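Local coordinates for protein pilin (PDB 3GLD) that polymerises head to tail through intermolecular isopeptide bonds to form the pilus shaft that the bacterium needs for adhesion, aggregation and biofilm formation, at residues V90-P95 / V124-N129; G173-D178 / L224-S229. The protein carries 2 engineered substitutions. One frame throughout, in Å; residues are numbered along the deposited sequence.

Interaction 1. Residues V90-P95 / V124-N129; sequences VTFEKP and VHVLWN
V126 lays its CG2 methyl over one face of the F92 ring, 3.7 Å from the centroid and 15° off the ring normal, a CH-pi contact. The shortest carbon pair, V126 CG2 to F92 CG at 3.6 Å, shows that the methyl sits toward the CB end of the ring. With CG1 anti to the backbone N (chi1 -179°), CG2 is the methyl left to meet the ring, and V126 CG1 packs on F92 CB at 3.8 Å. The opposite ring face is taken by V90 CG1, so the phenyl is sandwiched between two valine methyls. V124, two residues back on the same side of the strand, reaches the far end of the ring, its CG1 lying 4.1 Å from F92 CZ. Beyond V126 the loop closes down on the strand: P95 CA is 3.3 Å from V126 O, and P95 CG comes within 4.3 Å of W128 CB. No hydrogen bond joins the two segments directly. V126 instead pairs through its backbone with G96, at the start of strand 96-104, and K94 O bonds to Y98 OH. Y100 and A137 also touch F92. The loop between strands 80-86 and 96-104 thus packs an aromatic onto alternate residues of strand 119-129, the antiparallel neighbour of 96-104, consistent with the Ig-like beta-sandwich domains of Gram-positive pilins.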
# COMPACT_ATOMS: atom_id res chain seq x y z
N VAL A 90 2.99 -29.71 15.76
CA VAL A 90 4.40 -30.05 15.57
C VAL A 90 4.85 -31.04 16.64
O VAL A 90 4.64 -30.83 17.83
CB VAL A 90 5.30 -28.79 15.56
CG1 VAL A 90 6.79 -29.21 15.52
CG2 VAL A 90 4.98 -27.91 14.37
N THR A 91 5.45 -32.15 16.22
CA THR A 91 6.02 -33.10 17.18
C THR A 91 7.47 -32.72 17.50
O THR A 91 8.34 -32.78 16.62
CB THR A 91 5.95 -34.55 16.66
OG1 THR A 91 4.65 -34.81 16.15
CG2 THR A 91 6.25 -35.54 17.79
N PHE A 92 7.71 -32.30 18.74
CA PHE A 92 9.06 -32.12 19.29
C PHE A 92 9.43 -33.33 20.14
O PHE A 92 8.79 -33.61 21.15
CB PHE A 92 9.14 -30.84 20.14
CG PHE A 92 8.77 -29.59 19.39
CD1 PHE A 92 9.65 -29.04 18.45
CD2 PHE A 92 7.55 -28.96 19.62
CE1 PHE A 92 9.32 -27.88 17.75
CE2 PHE A 92 7.20 -27.80 18.92
CZ PHE A 92 8.09 -27.25 17.98
N GLU A 93 10.47 -34.06 19.74
CA GLU A 93 10.82 -35.32 20.38
C GLU A 93 11.46 -35.14 21.76
O GLU A 93 11.30 -36.00 22.61
CB GLU A 93 11.69 -36.19 19.47
CG GLU A 93 11.01 -36.58 18.13
CD GLU A 93 9.85 -37.58 18.27
OE1 GLU A 93 9.85 -38.40 19.22
OE2 GLU A 93 8.94 -37.58 17.41
N LYS A 94 12.19 -34.05 21.97
CA LYS A 94 12.81 -33.80 23.27
C LYS A 94 12.83 -32.32 23.65
O LYS A 94 12.65 -31.46 22.79
CB LYS A 94 14.23 -34.39 23.32
CG LYS A 94 15.16 -33.88 22.25
CD LYS A 94 16.36 -34.82 22.06
CE LYS A 94 15.91 -36.19 21.58
NZ LYS A 94 17.05 -36.95 21.02
N PRO A 95 13.05 -32.02 24.94
CA PRO A 95 13.14 -30.62 25.29
C PRO A 95 14.32 -29.97 24.58
O PRO A 95 15.33 -30.63 24.30
CB PRO A 95 13.40 -30.64 26.79
CG PRO A 95 12.77 -31.91 27.24
CD PRO A 95 13.02 -32.88 26.14
N VAL A 124 11.65 -21.59 19.46
CA VAL A 124 10.58 -22.24 20.21
C VAL A 124 11.22 -22.99 21.40
O VAL A 124 12.04 -23.89 21.20
CB VAL A 124 9.75 -23.21 19.35
CG1 VAL A 124 8.63 -23.84 20.23
CG2 VAL A 124 9.12 -22.49 18.15
N HIS A 125 10.88 -22.56 22.61
CA HIS A 125 11.33 -23.20 23.84
C HIS A 125 10.42 -24.36 24.23
O HIS A 125 9.27 -24.17 24.64
CB HIS A 125 11.47 -22.16 24.96
CG HIS A 125 12.65 -21.27 24.77
ND1 HIS A 125 12.70 -20.31 23.78
CD2 HIS A 125 13.84 -21.21 25.40
CE1 HIS A 125 13.86 -19.68 23.83
NE2 HIS A 125 14.58 -20.22 24.81
N VAL A 126 10.93 -25.57 24.01
CA VAL A 126 10.21 -26.79 24.31
C VAL A 126 10.72 -27.30 25.67
O VAL A 126 11.88 -27.67 25.82
CB VAL A 126 10.39 -27.82 23.18
CG1 VAL A 126 9.63 -29.12 23.48
CG2 VAL A 126 9.90 -27.22 21.84
N LEU A 127 9.86 -27.26 26.68
CA LEU A 127 10.22 -27.70 28.04
C LEU A 127 9.49 -28.98 28.37
O LEU A 127 8.46 -29.26 27.75
CB LEU A 127 9.85 -26.63 29.07
CG LEU A 127 10.74 -25.41 29.30
CD1 LEU A 127 11.31 -24.81 28.01
CD2 LEU A 127 9.92 -24.37 30.05
N TRP A 128 10.04 -29.76 29.31
CA TRP A 128 9.31 -30.91 29.84
C TRP A 128 8.16 -30.36 30.66
O TRP A 128 8.36 -29.48 31.50
CB TRP A 128 10.19 -31.80 30.74
CG TRP A 128 9.47 -33.02 31.20
CD1 TRP A 128 8.87 -33.21 32.42
CD2 TRP A 128 9.23 -34.20 30.44
NE1 TRP A 128 8.30 -34.47 32.47
CE2 TRP A 128 8.49 -35.09 31.26
CE3 TRP A 128 9.57 -34.61 29.14
CZ2 TRP A 128 8.10 -36.37 30.83
CZ3 TRP A 128 9.18 -35.88 28.71
CH2 TRP A 128 8.44 -36.74 29.56
N ASN A 129 6.95 -30.84 30.39
CA ASN A 129 5.79 -30.31 31.11
C ASN A 129 5.45 -31.29 32.21
O ASN A 129 5.14 -32.45 31.94
CB ASN A 129 4.57 -30.07 30.20
CG ASN A 129 3.41 -29.38 30.94
OD1 ASN A 129 2.60 -30.04 31.60
ND2 ASN A 129 3.34 -28.05 30.83

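Interaction 2. Residues G173-D178 / L224-S229; sequences GDRSKD and LKDGES
The R175 guanidinium has G173 O at its edge, in plane, with NH1 donating over 3.1 Å; NH1 also bonds to G170 O. Its plane stands 65° from the D226 carboxylate, and the touching is done lower down, where R175 CG lies 3.5 Å from D226 OD2. D226 OD1 accepts from V168 N. The D178 carboxylate receives K225 NZ at OD2, on the syn side and 20° out of plane, in a 2.7 Å salt bridge. K225 reaches it with an extended chain bent only at its last torsion, its CE passing 3.4 Å from S176 O. D178 OD1 is held by T223 OG1. One water donates to D174 O and K177 O and accepts from D226 N; another donates to R175 O and D226 O. D174 OD1 accepts from S176 N, an Asx turn, and from S176 OG; E228 OE1 takes K225 N almost straight (176°). The waters thus link the type I turn D174-K177 to the type II turn K225-E228, each held by internal hydrogen bonds, while the ion pair ties K225 to D178, just past the first. If both are ionised, the D178 and E228 carboxylates, OD1 to OE1 4.3 Å, would repel, and the K225 ammonium probably eases this.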
# COMPACT_ATOMS: atom_id res chain seq x y z
N GLY A 173 -5.97 34.05 -28.42
CA GLY A 173 -6.42 33.14 -27.35
C GLY A 173 -7.12 33.86 -26.21
O GLY A 173 -6.63 34.89 -25.72
N ASP A 174 -8.28 33.32 -25.82
CA ASP A 174 -9.08 33.87 -24.72
C ASP A 174 -8.62 33.28 -23.39
O ASP A 174 -8.92 32.11 -23.09
CB ASP A 174 -10.57 33.58 -24.95
CG ASP A 174 -11.49 34.23 -23.92
OD1 ASP A 174 -11.04 34.88 -22.95
OD2 ASP A 174 -12.71 34.07 -24.08
N ARG A 175 -7.91 34.09 -22.60
CA ARG A 175 -7.43 33.71 -21.26
C ARG A 175 -8.54 33.59 -20.19
O ARG A 175 -8.28 33.13 -19.07
CB ARG A 175 -6.31 34.64 -20.78
CG ARG A 175 -4.89 34.24 -21.24
CD ARG A 175 -4.69 34.31 -22.77
NE ARG A 175 -3.27 34.17 -23.13
CZ ARG A 175 -2.80 34.27 -24.37
NH1 ARG A 175 -3.62 34.52 -25.39
NH2 ARG A 175 -1.49 34.14 -24.60
N SER A 176 -9.77 33.97 -20.53
CA SER A 176 -10.89 33.85 -19.59
C SER A 176 -11.89 32.73 -19.95
O SER A 176 -12.84 32.45 -19.21
CB SER A 176 -11.58 35.20 -19.39
OG SER A 176 -12.20 35.64 -20.59
N LYS A 177 -11.64 32.05 -21.07
CA LYS A 177 -12.49 30.96 -21.50
C LYS A 177 -12.31 29.67 -20.67
O LYS A 177 -11.18 29.27 -20.35
CB LYS A 177 -12.26 30.68 -22.99
CG LYS A 177 -13.07 29.52 -23.56
CD LYS A 177 -12.61 29.22 -24.98
CE LYS A 177 -13.40 28.09 -25.58
NZ LYS A 177 -14.86 28.42 -25.76
N ASP A 178 -13.44 29.06 -20.32
CA ASP A 178 -13.45 27.73 -19.71
C ASP A 178 -13.42 26.61 -20.75
O ASP A 178 -14.29 26.52 -21.60
CB ASP A 178 -14.60 27.58 -18.73
CG ASP A 178 -14.18 27.94 -17.32
OD1 ASP A 178 -13.38 27.19 -16.70
OD2 ASP A 178 -14.59 29.00 -16.84
N LEU A 224 -11.21 24.15 -17.00
CA LEU A 224 -10.05 24.96 -16.65
C LEU A 224 -9.94 26.17 -17.58
O LEU A 224 -10.11 26.03 -18.79
CB LEU A 224 -8.75 24.15 -16.75
CG LEU A 224 -8.52 22.92 -15.85
CD1 LEU A 224 -7.31 22.12 -16.27
CD2 LEU A 224 -8.38 23.38 -14.45
N LYS A 225 -9.60 27.32 -17.02
CA LYS A 225 -9.13 28.45 -17.82
C LYS A 225 -7.59 28.39 -17.91
O LYS A 225 -6.95 27.59 -17.22
CB LYS A 225 -9.55 29.78 -17.18
CG LYS A 225 -11.05 29.95 -16.91
CD LYS A 225 -11.29 31.28 -16.12
CE LYS A 225 -12.77 31.61 -15.90
NZ LYS A 225 -13.45 30.64 -14.99
N ASP A 226 -7.01 29.23 -18.77
CA ASP A 226 -5.56 29.43 -18.79
C ASP A 226 -5.00 29.58 -17.37
O ASP A 226 -5.56 30.34 -16.56
CB ASP A 226 -5.22 30.71 -19.58
CG ASP A 226 -3.74 31.02 -19.56
OD1 ASP A 226 -2.97 30.24 -20.17
OD2 ASP A 226 -3.34 32.03 -18.94
N GLY A 227 -3.88 28.91 -17.08
CA GLY A 227 -3.24 29.06 -15.79
C GLY A 227 -3.94 28.35 -14.62
O GLY A 227 -3.53 28.49 -13.47
N GLU A 228 -4.97 27.57 -14.90
CA GLU A 228 -5.63 26.81 -13.82
C GLU A 228 -5.23 25.35 -13.89
O GLU A 228 -4.71 24.88 -14.92
CB GLU A 228 -7.16 26.97 -13.92
CG GLU A 228 -7.61 28.41 -13.72
CD GLU A 228 -9.13 28.60 -13.71
OE1 GLU A 228 -9.88 27.73 -14.23
OE2 GLU A 228 -9.56 29.62 -13.17
N SER A 229 -5.46 24.60 -12.80
CA SER A 229 -5.17 23.18 -12.85
C SER A 229 -6.07 22.40 -11.89
O SER A 229 -6.63 22.95 -10.93
CB SER A 229 -3.69 22.94 -12.51
OG SER A 229 -3.40 23.32 -11.15
O HOH W 1 -8.72 30.43 -20.61
O HOH W 2 -7.13 32.69 -16.82

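Interactions 1 and 2 lie on opposite sides of the chain's centre, with centres 75 Å apart and nearest atoms about 56 Å apart, so neither touches the other. They follow in series along the chain and belong to different domains of the two-domain pilin, 90-95 with 124-129 in the N-terminal one and 173-178 with 224-229 in the C-terminal one. Their chemistry differs accordingly: interaction 1 is largely apolar packing, whereas interaction 2 relies on charge and ordered water. Only interaction 2 comes near an isopeptide-forming site, the L224 side chain being about 7 Å from that of E245, which promotes the isopeptide bond between K166 and N290. Interaction 1 lies away from such sites.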